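PDB 1HJS: beta-1,4-galactanase from Thielavia heterothallica, which hydrolyses beta-1,4-galactosidic linkages in type I arabinogalactans, as a family 53 glycoside hydrolase of clan GH-A. Local coordinates for residues Val48-Ala53 with Tyr82-Ala87; Arg5-Ser10 with Trp296-Ile301. All blocks are in the same frame, centred on the assembly; numbering follows the deposited sequence.

Interaction 1 (Val48-Ala53 with Tyr82-Ala87); sequences VWVNPA and YSDTWA. With SO4 (sulfate ion), chain F.
Asp84 OD1 takes two hydrogen bonds, one from the backbone N of Asn51 at 2.8 Å and one from a water that also accepts from Asn51 ND2. The backbone N-H of Asn51 reaches OD1 on its anti side, 33° out of the carboxylate plane. The other oxygen, OD2, is bonded to the backbone N of Ala96. One residue back, Val50 N donates to Ser83 O at 2.9 Å, from above the carbonyl plane. A second water joins Val48 O to Tyr82 N. Asn51 ND2 also donates to a sulfate, probably from the crystallisation liquor, which Lys108 and Trp98 bind too. Trp49 carries the apolar half. Its CG is anti to the carbonyl carbon (chi1 -68°), and one face of the indole lies against the Thr85-Trp86 backbone. Thr85 CA sits 3.7 Å from the centroid of the six-membered ring of Trp49, a CH-pi contact almost on the ring normal. The far edge of the indole meets the face of Trp86 in a T-shaped stack, with Trp49 CZ2 3.4 Å from Trp86 CD2 and the planes at 77°. With an alanine at Trp49, the face of Trp86 would probably lose its edge partner and a gap would open beside Thr85. Polar bonds thus join the two barrel loops at one end, while the edge of Trp49 backs the face of Trp86, whose side chain lies about 7 Å from that of Glu245, the assigned nucleophile.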
# COMPACT_ATOMS: atom_id res chain seq x y z
N VAL A 48 8.01 0.56 -4.81
CA VAL A 48 9.06 0.90 -5.76
C VAL A 48 9.98 1.96 -5.17
O VAL A 48 9.53 3.02 -4.76
CB VAL A 48 8.47 1.45 -7.08
CG1 VAL A 48 9.60 1.83 -8.04
CG2 VAL A 48 7.55 0.42 -7.70
N TRP A 49 11.27 1.65 -5.11
CA TRP A 49 12.26 2.59 -4.61
C TRP A 49 13.06 3.08 -5.81
O TRP A 49 13.21 2.36 -6.80
CB TRP A 49 13.16 1.92 -3.56
CG TRP A 49 12.42 1.57 -2.29
CD1 TRP A 49 11.13 1.91 -1.97
CD2 TRP A 49 12.93 0.84 -1.17
NE1 TRP A 49 10.81 1.43 -0.72
CE2 TRP A 49 11.89 0.77 -0.20
CE3 TRP A 49 14.16 0.23 -0.88
CZ2 TRP A 49 12.05 0.12 1.03
CZ3 TRP A 49 14.32 -0.42 0.35
CH2 TRP A 49 13.27 -0.47 1.28
N VAL A 50 13.58 4.30 -5.72
CA VAL A 50 14.31 4.91 -6.82
C VAL A 50 15.65 4.25 -7.17
O VAL A 50 15.79 3.69 -8.27
CB VAL A 50 14.52 6.41 -6.56
CG1 VAL A 50 15.26 7.06 -7.72
CG2 VAL A 50 13.16 7.07 -6.34
N ASN A 51 16.62 4.33 -6.27
CA ASN A 51 17.93 3.73 -6.51
C ASN A 51 18.49 2.99 -5.30
O ASN A 51 19.59 3.31 -4.83
CB ASN A 51 18.94 4.79 -6.94
CG ASN A 51 18.83 5.14 -8.40
OD1 ASN A 51 19.03 4.28 -9.27
ND2 ASN A 51 18.50 6.39 -8.70
N PRO A 52 17.76 2.00 -4.78
CA PRO A 52 18.28 1.28 -3.62
C PRO A 52 19.63 0.65 -3.96
O PRO A 52 19.80 0.08 -5.03
CB PRO A 52 17.20 0.25 -3.34
CG PRO A 52 16.62 -0.01 -4.70
CD PRO A 52 16.53 1.38 -5.28
N ALA A 53 20.59 0.76 -3.04
CA ALA A 53 21.92 0.21 -3.26
C ALA A 53 21.94 -1.26 -3.65
O ALA A 53 22.59 -1.65 -4.62
CB ALA A 53 22.78 0.44 -2.02
N TYR A 82 9.10 7.17 -3.79
CA TYR A 82 9.86 8.36 -4.15
C TYR A 82 10.98 8.58 -3.14
O TYR A 82 11.14 9.67 -2.58
CB TYR A 82 8.95 9.59 -4.21
CG TYR A 82 7.92 9.54 -5.33
CD1 TYR A 82 8.29 9.15 -6.62
CD2 TYR A 82 6.60 9.92 -5.11
CE1 TYR A 82 7.37 9.15 -7.67
CE2 TYR A 82 5.66 9.92 -6.16
CZ TYR A 82 6.06 9.53 -7.43
OH TYR A 82 5.16 9.55 -8.47
N SER A 83 11.74 7.52 -2.92
CA SER A 83 12.87 7.52 -2.00
C SER A 83 13.71 6.31 -2.37
O SER A 83 13.24 5.43 -3.09
CB SER A 83 12.39 7.40 -0.55
OG SER A 83 13.48 7.42 0.35
N ASP A 84 14.95 6.25 -1.88
CA ASP A 84 15.79 5.09 -2.17
C ASP A 84 15.53 4.04 -1.10
O ASP A 84 16.02 2.92 -1.20
CB ASP A 84 17.28 5.44 -2.14
CG ASP A 84 17.69 6.38 -3.25
OD1 ASP A 84 17.12 6.28 -4.36
OD2 ASP A 84 18.59 7.20 -3.01
N THR A 85 14.74 4.41 -0.09
CA THR A 85 14.44 3.49 1.00
C THR A 85 13.01 3.70 1.54
O THR A 85 12.24 4.48 0.98
CB THR A 85 15.47 3.67 2.14
OG1 THR A 85 15.32 2.62 3.11
CG2 THR A 85 15.28 5.02 2.83
N TRP A 86 12.68 3.00 2.62
CA TRP A 86 11.35 3.08 3.23
C TRP A 86 10.84 4.50 3.43
O TRP A 86 11.51 5.34 4.03
CB TRP A 86 11.33 2.40 4.61
CG TRP A 86 11.78 0.97 4.62
CD1 TRP A 86 13.02 0.51 4.95
CD2 TRP A 86 11.00 -0.17 4.27
NE1 TRP A 86 13.06 -0.87 4.83
CE2 TRP A 86 11.83 -1.31 4.42
CE3 TRP A 86 9.68 -0.35 3.85
CZ2 TRP A 86 11.38 -2.60 4.16
CZ3 TRP A 86 9.23 -1.64 3.59
CH2 TRP A 86 10.08 -2.75 3.75
N ALA A 87 9.64 4.77 2.92
CA ALA A 87 9.03 6.08 3.09
C ALA A 87 7.81 5.92 4.00
O ALA A 87 6.97 5.06 3.77
CB ALA A 87 8.61 6.66 1.73
S SO4 F . 17.15 8.69 -11.12
O1 SO4 F . 15.53 8.82 -11.20
O2 SO4 F . 17.64 9.58 -12.15
O3 SO4 F . 17.57 9.00 -9.93
O4 SO4 F . 17.38 7.33 -11.53
O HOH W 1 9.80 5.47 -6.07
O HOH W 2 18.63 7.80 -6.41

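Interaction 2 (Arg5-Ser10 with Trp296-Ile301). With SO4 (sulfate ion), chain H.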
# COMPACT_ATOMS: atom_id res chain seq x y z
N ARG A 5 -9.02 -7.15 -4.11
CA ARG A 5 -8.78 -8.04 -2.98
C ARG A 5 -7.30 -8.34 -3.12
O ARG A 5 -6.91 -9.17 -3.93
CB ARG A 5 -9.59 -9.34 -3.12
CG ARG A 5 -11.10 -9.16 -3.17
CD ARG A 5 -11.80 -10.51 -3.19
NE ARG A 5 -11.34 -11.34 -4.30
CZ ARG A 5 -11.78 -11.21 -5.55
NH1 ARG A 5 -12.70 -10.30 -5.85
NH2 ARG A 5 -11.28 -11.98 -6.51
N GLY A 6 -6.46 -7.65 -2.35
CA GLY A 6 -5.05 -7.90 -2.51
C GLY A 6 -4.13 -7.99 -1.32
O GLY A 6 -4.55 -7.94 -0.16
N VAL A 7 -2.85 -8.15 -1.63
CA VAL A 7 -1.80 -8.22 -0.64
C VAL A 7 -0.60 -7.52 -1.25
O VAL A 7 -0.49 -7.40 -2.48
CB VAL A 7 -1.39 -9.69 -0.32
CG1 VAL A 7 -2.59 -10.49 0.12
CG2 VAL A 7 -0.72 -10.33 -1.54
N ASP A 8 0.29 -7.04 -0.39
CA ASP A 8 1.52 -6.42 -0.85
C ASP A 8 2.49 -7.60 -0.76
O ASP A 8 2.72 -8.13 0.32
CB ASP A 8 1.94 -5.30 0.09
CG ASP A 8 3.18 -4.57 -0.40
OD1 ASP A 8 4.18 -5.24 -0.71
OD2 ASP A 8 3.16 -3.32 -0.46
N TRP A 9 3.05 -8.02 -1.90
CA TRP A 9 3.96 -9.17 -1.91
C TRP A 9 5.38 -8.78 -2.32
O TRP A 9 6.16 -9.63 -2.75
CB TRP A 9 3.41 -10.24 -2.85
CG TRP A 9 3.63 -9.96 -4.32
CD1 TRP A 9 3.59 -8.74 -4.95
CD2 TRP A 9 3.93 -10.92 -5.34
NE1 TRP A 9 3.85 -8.89 -6.29
CE2 TRP A 9 4.06 -10.22 -6.56
CE3 TRP A 9 4.11 -12.32 -5.34
CZ2 TRP A 9 4.35 -10.86 -7.77
CZ3 TRP A 9 4.40 -12.95 -6.55
CH2 TRP A 9 4.52 -12.22 -7.74
N SER A 10 5.71 -7.51 -2.15
CA SER A 10 7.02 -6.97 -2.53
C SER A 10 8.24 -7.83 -2.21
O SER A 10 9.13 -7.97 -3.05
CB SER A 10 7.21 -5.58 -1.91
OG SER A 10 6.15 -4.71 -2.25
N TRP A 296 -0.77 -6.38 4.20
CA TRP A 296 0.64 -6.09 3.98
C TRP A 296 1.63 -7.22 4.27
O TRP A 296 1.73 -7.68 5.41
CB TRP A 296 1.07 -4.85 4.76
CG TRP A 296 2.38 -4.28 4.29
CD1 TRP A 296 2.64 -3.71 3.08
CD2 TRP A 296 3.63 -4.27 5.01
NE1 TRP A 296 3.96 -3.34 2.99
CE2 TRP A 296 4.59 -3.67 4.16
CE3 TRP A 296 4.02 -4.70 6.28
CZ2 TRP A 296 5.93 -3.50 4.55
CZ3 TRP A 296 5.35 -4.53 6.66
CH2 TRP A 296 6.29 -3.94 5.80
N GLU A 297 2.34 -7.65 3.23
CA GLU A 297 3.38 -8.68 3.34
C GLU A 297 3.02 -9.96 4.09
O GLU A 297 3.70 -10.35 5.04
CB GLU A 297 4.62 -8.04 3.95
CG GLU A 297 5.30 -7.02 3.04
CD GLU A 297 6.12 -7.69 1.94
OE1 GLU A 297 6.05 -8.93 1.81
OE2 GLU A 297 6.84 -6.98 1.22
N PRO A 298 1.97 -10.66 3.65
CA PRO A 298 1.55 -11.90 4.32
C PRO A 298 2.57 -13.04 4.26
O PRO A 298 2.55 -13.93 5.11
CB PRO A 298 0.26 -12.25 3.59
CG PRO A 298 0.55 -11.80 2.19
CD PRO A 298 1.19 -10.44 2.42
N ALA A 299 3.47 -13.00 3.28
CA ALA A 299 4.45 -14.07 3.10
C ALA A 299 5.89 -13.76 3.50
O ALA A 299 6.79 -14.53 3.19
CB ALA A 299 4.41 -14.56 1.65
N TRP A 300 6.11 -12.64 4.19
CA TRP A 300 7.46 -12.26 4.60
C TRP A 300 7.81 -12.95 5.91
O TRP A 300 7.95 -12.30 6.96
CB TRP A 300 7.53 -10.74 4.76
CG TRP A 300 8.91 -10.17 4.69
CD1 TRP A 300 10.09 -10.87 4.68
CD2 TRP A 300 9.27 -8.79 4.64
NE1 TRP A 300 11.15 -10.00 4.63
CE2 TRP A 300 10.67 -8.72 4.60
CE3 TRP A 300 8.53 -7.60 4.62
CZ2 TRP A 300 11.36 -7.50 4.55
CZ3 TRP A 300 9.21 -6.38 4.58
CH2 TRP A 300 10.62 -6.35 4.54
N ILE A 301 7.97 -14.27 5.85
CA ILE A 301 8.25 -15.06 7.04
C ILE A 301 9.56 -14.77 7.77
O ILE A 301 9.68 -15.10 8.95
CB ILE A 301 8.14 -16.57 6.72
CG1 ILE A 301 9.19 -16.98 5.69
CG2 ILE A 301 6.74 -16.88 6.20
CD1 ILE A 301 9.15 -18.46 5.35
S SO4 H . -12.55 -10.64 -9.76
O1 SO4 H . -13.93 -11.20 -10.41
O2 SO4 H . -12.94 -9.44 -9.06
O3 SO4 H . -12.04 -11.55 -8.98
O4 SO4 H . -11.76 -10.29 -10.91
O HOH W 3 5.25 -2.05 0.54
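Asp8 and Trp296 form a parallel beta bridge, and their side chains lie side by side, pointing the same way. The backbone link that follows is weak: Glu297 N donates to Asp8 O at 3.0 Å with a bent N-H angle of 126°. Glu297 CA also makes a C-H...O contact to that oxygen. A water in the plane of the indole, at its edge, accepts from Trp296 NE1 and donates to Asp8 OD2 at 2.6 Å. Apolar contact is limited. Pro298 CG packs on Val7 CB at 3.8 Å, the two side chains crossing at about a right angle. Trp296 CD1 lies 3.5 Å from Asp8 CB. The charged groups are two acids and two arginines. Asp8 CG is anti to the backbone N (chi1 -177°), which turns OD1 forward along the chain, to Ser10. There OD1 accepts from Ser10 OG at 2.6 Å on the syn side, and from Ser10 N in an Asx turn. Glu297 is bent at chi2, and its OE2 comes 3.7 Å from Asp8 OD1. Arg45 makes a salt bridge to Asp8 OD2 and Arg47 one to Glu297 OE2, while Ser11 OG bonds Glu297 OE1. If both acids are ionised, the arginines would probably balance their charges. Backbone pairing thus joins strand 4-8 to the end of strand 290-296, and the acids and arginines add a charged cluster beside Trp296, about 4 Å from the side chain of Glu245, the assigned nucleophile.

In the fold
From the N terminus, strand 4-8 supplies most of Arg5-Ser10, the first half of interaction 2. Strand 43-48 then runs into Val48-Ala53. After helix 59-71 and strand 75-80 the chain reaches Tyr82-Ala87, closing interaction 1 across 28 intervening residues. Interaction 2 closes only at Trp296-Ile301, at the end of strand 290-296, so interaction 1 is nested inside its loop. Interaction 1 ties together the loops after the second and third strands of the eight-stranded barrel. Interaction 2 joins the first strand to the end of the eighth and the loop that follows it. Their centres are 19 Å apart, yet they touch: Trp86 packs against both Trp300 and Trp296, forming an aromatic group near Glu245.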